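PDB 5CL2: sporulation-control protein spo0M from Bacillus subtilis, which controls the expression of spo0A and is required for cells to pass morphological stage 0 of sporulation. Local coordinates for residues 226-230 with 231-235; 245-248 with 249-252. All blocks are in the same frame, centred on the assembly; numbering follows the deposited sequence.

In the fold
The metal-binding N-terminal part of the chain, where T14, D122 and D124 hold a sodium ion, comes first; both contacts belong to the C-terminal part, built on the antiparallel sheet of strands 146-155, 165-173, 185-191, 195-202 and 224-229. Contact 1 closes the tight turn from strand 224-229, outermost in that sheet within the chain, into the short helix 230-234. Helix 236-248 follows and runs back over that sheet, and contact 2 lies where that helix gives way to the C-terminal residues. The two are in series, neither enclosing nor crossing the other, with centres about 19 Å apart. They meet where F228 CZ packs on I246 CD1 at 3.7 Å.

Contact 1: 226-230 with 231-235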
ATOM      1  N   VAL A 226       9.804   0.519 -14.446  1.00 58.60           N
ATOM      2  CA  VAL A 226      10.902   1.487 -14.423  1.00 59.61           C
ATOM      3  C   VAL A 226      10.642   2.716 -13.541  1.00 60.85           C
ATOM      4  O   VAL A 226       9.612   3.387 -13.685  1.00 57.56           O
ATOM      5  CB  VAL A 226      11.226   1.981 -15.858  1.00 61.68           C
ATOM      6  CG1 VAL A 226      12.201   3.161 -15.819  1.00 61.50           C
ATOM      7  CG2 VAL A 226      11.769   0.830 -16.727  1.00 52.54           C
ATOM      8  N   ARG A 227      11.590   3.037 -12.656  1.00 61.69           N
ATOM      9  CA  ARG A 227      11.461   4.252 -11.852  1.00 61.07           C
ATOM     10  C   ARG A 227      12.152   5.457 -12.493  1.00 59.74           C
ATOM     11  O   ARG A 227      13.288   5.362 -12.950  1.00 72.57           O
ATOM     12  CB  ARG A 227      12.020   4.033 -10.447  1.00 61.38           C
ATOM     13  CG  ARG A 227      12.272   5.342  -9.728  1.00 60.51           C
ATOM     14  CD  ARG A 227      12.372   5.169  -8.231  1.00 63.96           C
ATOM     15  NE  ARG A 227      11.982   6.410  -7.580  1.00 69.75           N
ATOM     16  CZ  ARG A 227      10.759   6.636  -7.106  1.00 64.41           C
ATOM     17  NH1 ARG A 227       9.832   5.688  -7.183  1.00 61.13           N
ATOM     18  NH2 ARG A 227      10.472   7.800  -6.545  1.00 65.10           N
ATOM     19  N   PHE A 228      11.435   6.568 -12.550  1.00 58.08           N
ATOM     20  CA  PHE A 228      11.939   7.882 -12.944  1.00 61.91           C
ATOM     21  C   PHE A 228      11.985   8.803 -11.730  1.00 69.07           C
ATOM     22  O   PHE A 228      11.092   8.760 -10.869  1.00 70.81           O
ATOM     23  CB  PHE A 228      11.035   8.538 -13.998  1.00 60.62           C
ATOM     24  CG  PHE A 228      10.958   7.795 -15.307  1.00 62.51           C
ATOM     25  CD1 PHE A 228      10.298   6.575 -15.399  1.00 58.22           C
ATOM     26  CD2 PHE A 228      11.490   8.349 -16.458  1.00 63.42           C
ATOM     27  CE1 PHE A 228      10.220   5.909 -16.611  1.00 58.75           C
ATOM     28  CE2 PHE A 228      11.406   7.681 -17.670  1.00 62.10           C
ATOM     29  CZ  PHE A 228      10.771   6.468 -17.742  1.00 57.56           C
ATOM     30  N   SER A 229      12.984   9.673 -11.671  1.00 73.11           N
ATOM     31  CA  SER A 229      13.043  10.639 -10.583  1.00 72.05           C
ATOM     32  C   SER A 229      12.408  11.930 -11.029  1.00 69.12           C
ATOM     33  O   SER A 229      12.057  12.076 -12.194  1.00 70.54           O
ATOM     34  CB  SER A 229      14.478  10.923 -10.173  1.00 68.84           C
ATOM     35  OG  SER A 229      15.038  11.851 -11.088  1.00 75.39           O
ATOM     36  N   GLN A 230      12.317  12.883 -10.108  1.00 72.59           N
ATOM     37  CA  GLN A 230      11.758  14.198 -10.404  1.00 72.02           C
ATOM     38  C   GLN A 230      12.495  14.919 -11.545  1.00 73.72           C
ATOM     39  O   GLN A 230      11.856  15.499 -12.431  1.00 71.18           O
ATOM     40  CB  GLN A 230      11.786  15.067  -9.151  1.00 67.64           C
ATOM     41  CG  GLN A 230      11.364  16.508  -9.380  1.00 72.59           C
ATOM     42  CD  GLN A 230      11.110  17.263  -8.075  1.00 74.78           C
ATOM     43  OE1 GLN A 230      11.545  16.836  -7.001  1.00 76.35           O
ATOM     44  NE2 GLN A 230      10.400  18.385  -8.168  1.00 67.48           N
ATOM     45  N   SER A 231      13.830  14.891 -11.511  1.00 69.91           N
ATOM     46  CA  SER A 231      14.629  15.600 -12.518  1.00 79.62           C
ATOM     47  C   SER A 231      14.325  15.072 -13.919  1.00 74.25           C
ATOM     48  O   SER A 231      14.102  15.847 -14.851  1.00 75.74           O
ATOM     49  CB  SER A 231      16.141  15.444 -12.251  1.00 76.69           C
ATOM     50  OG  SER A 231      16.479  15.707 -10.898  1.00 84.06           O
ATOM     51  N   GLU A 232      14.330  13.748 -14.052  1.00 67.41           N
ATOM     52  CA  GLU A 232      14.047  13.120 -15.324  1.00 73.45           C
ATOM     53  C   GLU A 232      12.638  13.485 -15.811  1.00 76.31           C
ATOM     54  O   GLU A 232      12.436  13.802 -16.991  1.00 72.70           O
ATOM     55  CB  GLU A 232      14.212  11.599 -15.211  1.00 75.39           C
ATOM     56  CG  GLU A 232      15.482  11.172 -14.480  1.00 74.76           C
ATOM     57  CD  GLU A 232      15.679   9.666 -14.441  1.00 76.55           C
ATOM     58  OE1 GLU A 232      15.509   9.071 -13.354  1.00 75.63           O
ATOM     59  OE2 GLU A 232      16.007   9.075 -15.494  1.00 82.60           O
ATOM     60  N   LEU A 233      11.666  13.466 -14.899  1.00 75.21           N
ATOM     61  CA  LEU A 233      10.279  13.726 -15.276  1.00 68.84           C
ATOM     62  C   LEU A 233      10.086  15.163 -15.715  1.00 71.17           C
ATOM     63  O   LEU A 233       9.238  15.447 -16.563  1.00 73.88           O
ATOM     64  CB  LEU A 233       9.332  13.403 -14.114  1.00 68.68           C
ATOM     65  CG  LEU A 233       9.216  11.914 -13.795  1.00 68.27           C
ATOM     66  CD1 LEU A 233       8.836  11.700 -12.351  1.00 61.45           C
ATOM     67  CD2 LEU A 233       8.217  11.250 -14.728  1.00 59.78           C
ATOM     68  N   GLU A 234      10.871  16.076 -15.154  1.00 71.94           N
ATOM     69  CA  GLU A 234      10.687  17.481 -15.499  1.00 75.82           C
ATOM     70  C   GLU A 234      11.526  17.959 -16.699  1.00 78.18           C
ATOM     71  O   GLU A 234      11.397  19.109 -17.121  1.00 79.35           O
ATOM     72  CB  GLU A 234      10.922  18.346 -14.257  1.00 76.27           C
ATOM     73  CG  GLU A 234       9.972  17.936 -13.120  1.00 76.04           C
ATOM     74  CD  GLU A 234       9.840  18.962 -11.993  1.00 80.74           C
ATOM     75  OE1 GLU A 234      10.770  19.074 -11.162  1.00 81.06           O
ATOM     76  OE2 GLU A 234       8.781  19.637 -11.932  1.00 77.70           O
ATOM     77  N   ASP A 235      12.371  17.100 -17.266  1.00 79.95           N
ATOM     78  CA  ASP A 235      13.008  17.480 -18.528  1.00 82.64           C
ATOM     79  C   ASP A 235      12.453  16.610 -19.652  1.00 81.72           C
ATOM     80  O   ASP A 235      12.819  15.439 -19.813  1.00 79.95           O
ATOM     81  CB  ASP A 235      14.524  17.363 -18.488  1.00 83.59           C
ATOM     82  CG  ASP A 235      15.151  17.669 -19.839  1.00 87.07           C
ATOM     83  OD1 ASP A 235      14.608  18.543 -20.557  1.00 88.75           O
ATOM     84  OD2 ASP A 235      16.172  17.032 -20.183  1.00 87.35           O
TER
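S229 and E232 form a capping box where strand 224-229, the last of its sheet within the chain, turns into the short helix 230-234. The backbone N of S229 donates to E232 OE1 (3.1 Å, N-H...O 158°), approaching from above the carboxylate plane. In return S229 OG accepts from S231 N, a weak, bent bond of 3.3 Å. That hydroxyl lies between its own backbone N and carbonyl carbon (chi1 80°), which turns it over the start of the helix, with the CG of E232 alongside. S229 O opens the helical bonding by accepting L233 N in its carbonyl plane (3.1 Å).

One residue on, Q230 and E234 repeat the i to i+4 spacing twice. E234 N donates to Q230 O at 3.0 Å, and Q230 NE2 reaches E234 OE1 at 3.1 Å, coming from above a carboxylate turned 37° from the amide. Q230 OE1 bonds instead to Q222 NE2 of the second subunit.

The apolar side carries F228 and L233. The F228 ring has E232 CB at its edge and packs beyond the turn on L239, V242 and L243 of helix 236-248, while L233 meets W133 and V137 of helix 132-143. Between the two residues, F228 CB sits 3.8 Å from L233 CG.

Contact 2: 245-248 with 249-252; sequences EILD and QYAE
Y250 N donates to L247 O (2.9 Å) and A251 N to D248 O (3.1 Å), two i to i+3 bonds whose donors both stand above the carbonyl plane. I246 O accepts the side-chain amide of Q249: NE2 donates at 3.1 Å onto a lone pair in the carbonyl plane, and the acceptor lies close to the amide's own plane. The Q249 backbone N reaches the same oxygen only weakly, at 3.5 Å. For the amide to fold back, Q249 CG stands between its backbone N and carbonyl carbon (chi1 69°), a bend that also brings CG against I246 O. This is the C-terminal part of helix 236-248 passing into the chain's last residues, where 249-251 keep helical backbone angles without the regular bonds. Q249 CG also lies over the centre of one face of the Y250 ring, 3.9 Å above its plane, and the I246 and Q249 side chains lie side by side, pointing the same way, with I246 CG2 4.1 Å from Q249 NE2. On the sheet side, I246, L247 and Y250 all rest on F200 of strand 195-202, and Y250 also touches M181 of helix 176-181. Across the contact, L247 CD2 only approaches Y250 CD2 to 4.4 Å.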
ATOM      1  N   GLU A 245      13.222   4.486 -26.032  1.00 61.26           N
ATOM      2  CA  GLU A 245      14.127   3.361 -25.731  1.00 61.10           C
ATOM      3  C   GLU A 245      13.440   2.207 -24.999  1.00 57.41           C
ATOM      4  O   GLU A 245      13.662   1.036 -25.335  1.00 51.05           O
ATOM      5  CB  GLU A 245      15.339   3.814 -24.908  1.00 62.90           C
ATOM      6  CG  GLU A 245      16.430   2.727 -24.826  1.00 72.50           C
ATOM      7  CD  GLU A 245      17.816   3.259 -24.476  1.00 80.04           C
ATOM      8  OE1 GLU A 245      18.018   4.492 -24.495  1.00 87.50           O
ATOM      9  OE2 GLU A 245      18.709   2.435 -24.175  1.00 81.35           O
ATOM     10  N   ILE A 246      12.661   2.539 -23.961  1.00 53.49           N
ATOM     11  CA  ILE A 246      11.929   1.524 -23.205  1.00 53.63           C
ATOM     12  C   ILE A 246      10.983   0.747 -24.115  1.00 50.29           C
ATOM     13  O   ILE A 246      10.925  -0.486 -24.055  1.00 51.75           O
ATOM     14  CB  ILE A 246      11.113   2.147 -22.027  1.00 53.96           C
ATOM     15  CG1 ILE A 246      12.059   2.828 -21.032  1.00 55.95           C
ATOM     16  CG2 ILE A 246      10.313   1.065 -21.330  1.00 46.77           C
ATOM     17  CD1 ILE A 246      11.378   3.585 -19.899  1.00 58.72           C
ATOM     18  N   LEU A 247      10.256   1.469 -24.965  1.00 49.33           N
ATOM     19  CA  LEU A 247       9.318   0.839 -25.899  1.00 51.30           C
ATOM     20  C   LEU A 247      10.034   0.010 -26.974  1.00 57.81           C
ATOM     21  O   LEU A 247       9.425  -0.904 -27.541  1.00 53.22           O
ATOM     22  CB  LEU A 247       8.423   1.876 -26.570  1.00 47.98           C
ATOM     23  CG  LEU A 247       7.516   2.675 -25.645  1.00 57.11           C
ATOM     24  CD1 LEU A 247       6.707   3.667 -26.457  1.00 54.79           C
ATOM     25  CD2 LEU A 247       6.628   1.737 -24.833  1.00 52.96           C
ATOM     26  N   ASP A 248      11.317   0.299 -27.237  1.00 52.12           N
ATOM     27  CA  ASP A 248      12.001  -0.397 -28.331  1.00 59.10           C
ATOM     28  C   ASP A 248      12.101  -1.880 -28.063  1.00 57.33           C
ATOM     29  O   ASP A 248      12.220  -2.675 -28.992  1.00 62.71           O
ATOM     30  CB  ASP A 248      13.411   0.162 -28.559  1.00 61.40           C
ATOM     31  CG  ASP A 248      14.210  -0.642 -29.604  1.00 70.64           C
ATOM     32  OD1 ASP A 248      13.995  -0.427 -30.819  1.00 75.00           O
ATOM     33  OD2 ASP A 248      15.055  -1.491 -29.216  1.00 67.88           O
ATOM     34  N   GLN A 249      11.997  -2.280 -26.806  1.00 52.79           N
ATOM     35  CA  GLN A 249      12.142  -3.692 -26.520  1.00 52.37           C
ATOM     36  C   GLN A 249      10.956  -4.504 -27.002  1.00 57.35           C
ATOM     37  O   GLN A 249      10.998  -5.735 -26.970  1.00 58.72           O
ATOM     38  CB  GLN A 249      12.331  -3.905 -25.037  1.00 55.96           C
ATOM     39  CG  GLN A 249      11.085  -3.587 -24.237  1.00 56.94           C
ATOM     40  CD  GLN A 249      11.310  -3.848 -22.785  1.00 59.89           C
ATOM     41  OE1 GLN A 249      11.223  -4.996 -22.336  1.00 62.51           O
ATOM     42  NE2 GLN A 249      11.623  -2.792 -22.028  1.00 56.53           N
ATOM     43  N   TYR A 250       9.896  -3.814 -27.434  1.00 57.43           N
ATOM     44  CA  TYR A 250       8.699  -4.470 -27.963  1.00 56.68           C
ATOM     45  C   TYR A 250       8.687  -4.539 -29.505  1.00 56.31           C
ATOM     46  O   TYR A 250       7.813  -5.188 -30.094  1.00 52.87           O
ATOM     47  CB  TYR A 250       7.429  -3.724 -27.484  1.00 54.55           C
ATOM     48  CG  TYR A 250       7.240  -3.717 -25.976  1.00 52.15           C
ATOM     49  CD1 TYR A 250       6.961  -4.892 -25.288  1.00 50.98           C
ATOM     50  CD2 TYR A 250       7.350  -2.539 -25.245  1.00 49.05           C
ATOM     51  CE1 TYR A 250       6.812  -4.904 -23.926  1.00 47.96           C
ATOM     52  CE2 TYR A 250       7.191  -2.533 -23.862  1.00 50.70           C
ATOM     53  CZ  TYR A 250       6.925  -3.727 -23.215  1.00 52.77           C
ATOM     54  OH  TYR A 250       6.756  -3.767 -21.853  1.00 56.79           O
ATOM     55  N   ALA A 251       9.678  -3.933 -30.160  1.00 54.48           N
ATOM     56  CA  ALA A 251       9.686  -3.918 -31.634  1.00 60.82           C
ATOM     57  C   ALA A 251       9.939  -5.326 -32.143  1.00 58.28           C
ATOM     58  O   ALA A 251       9.389  -5.725 -33.175  1.00 58.22           O
ATOM     59  CB  ALA A 251      10.740  -2.949 -32.185  1.00 52.42           C
ATOM     60  N   GLU A 252      10.725  -6.077 -31.372  1.00 56.95           N
ATOM     61  CA  GLU A 252      10.952  -7.504 -31.591  1.00 71.73           C
ATOM     62  C   GLU A 252       9.700  -8.273 -32.017  1.00 76.12           C
ATOM     63  O   GLU A 252       9.795  -9.384 -32.553  1.00 80.96           O
ATOM     64  CB  GLU A 252      11.511  -8.131 -30.318  1.00 72.82           C
ATOM     65  CG  GLU A 252      12.407  -7.190 -29.517  1.00 71.13           C
ATOM     66  CD  GLU A 252      13.794  -7.772 -29.294  1.00 86.39           C
ATOM     67  OE1 GLU A 252      14.038  -8.929 -29.721  1.00 90.18           O
ATOM     68  OE2 GLU A 252      14.641  -7.070 -28.695  1.00 86.91           O
TER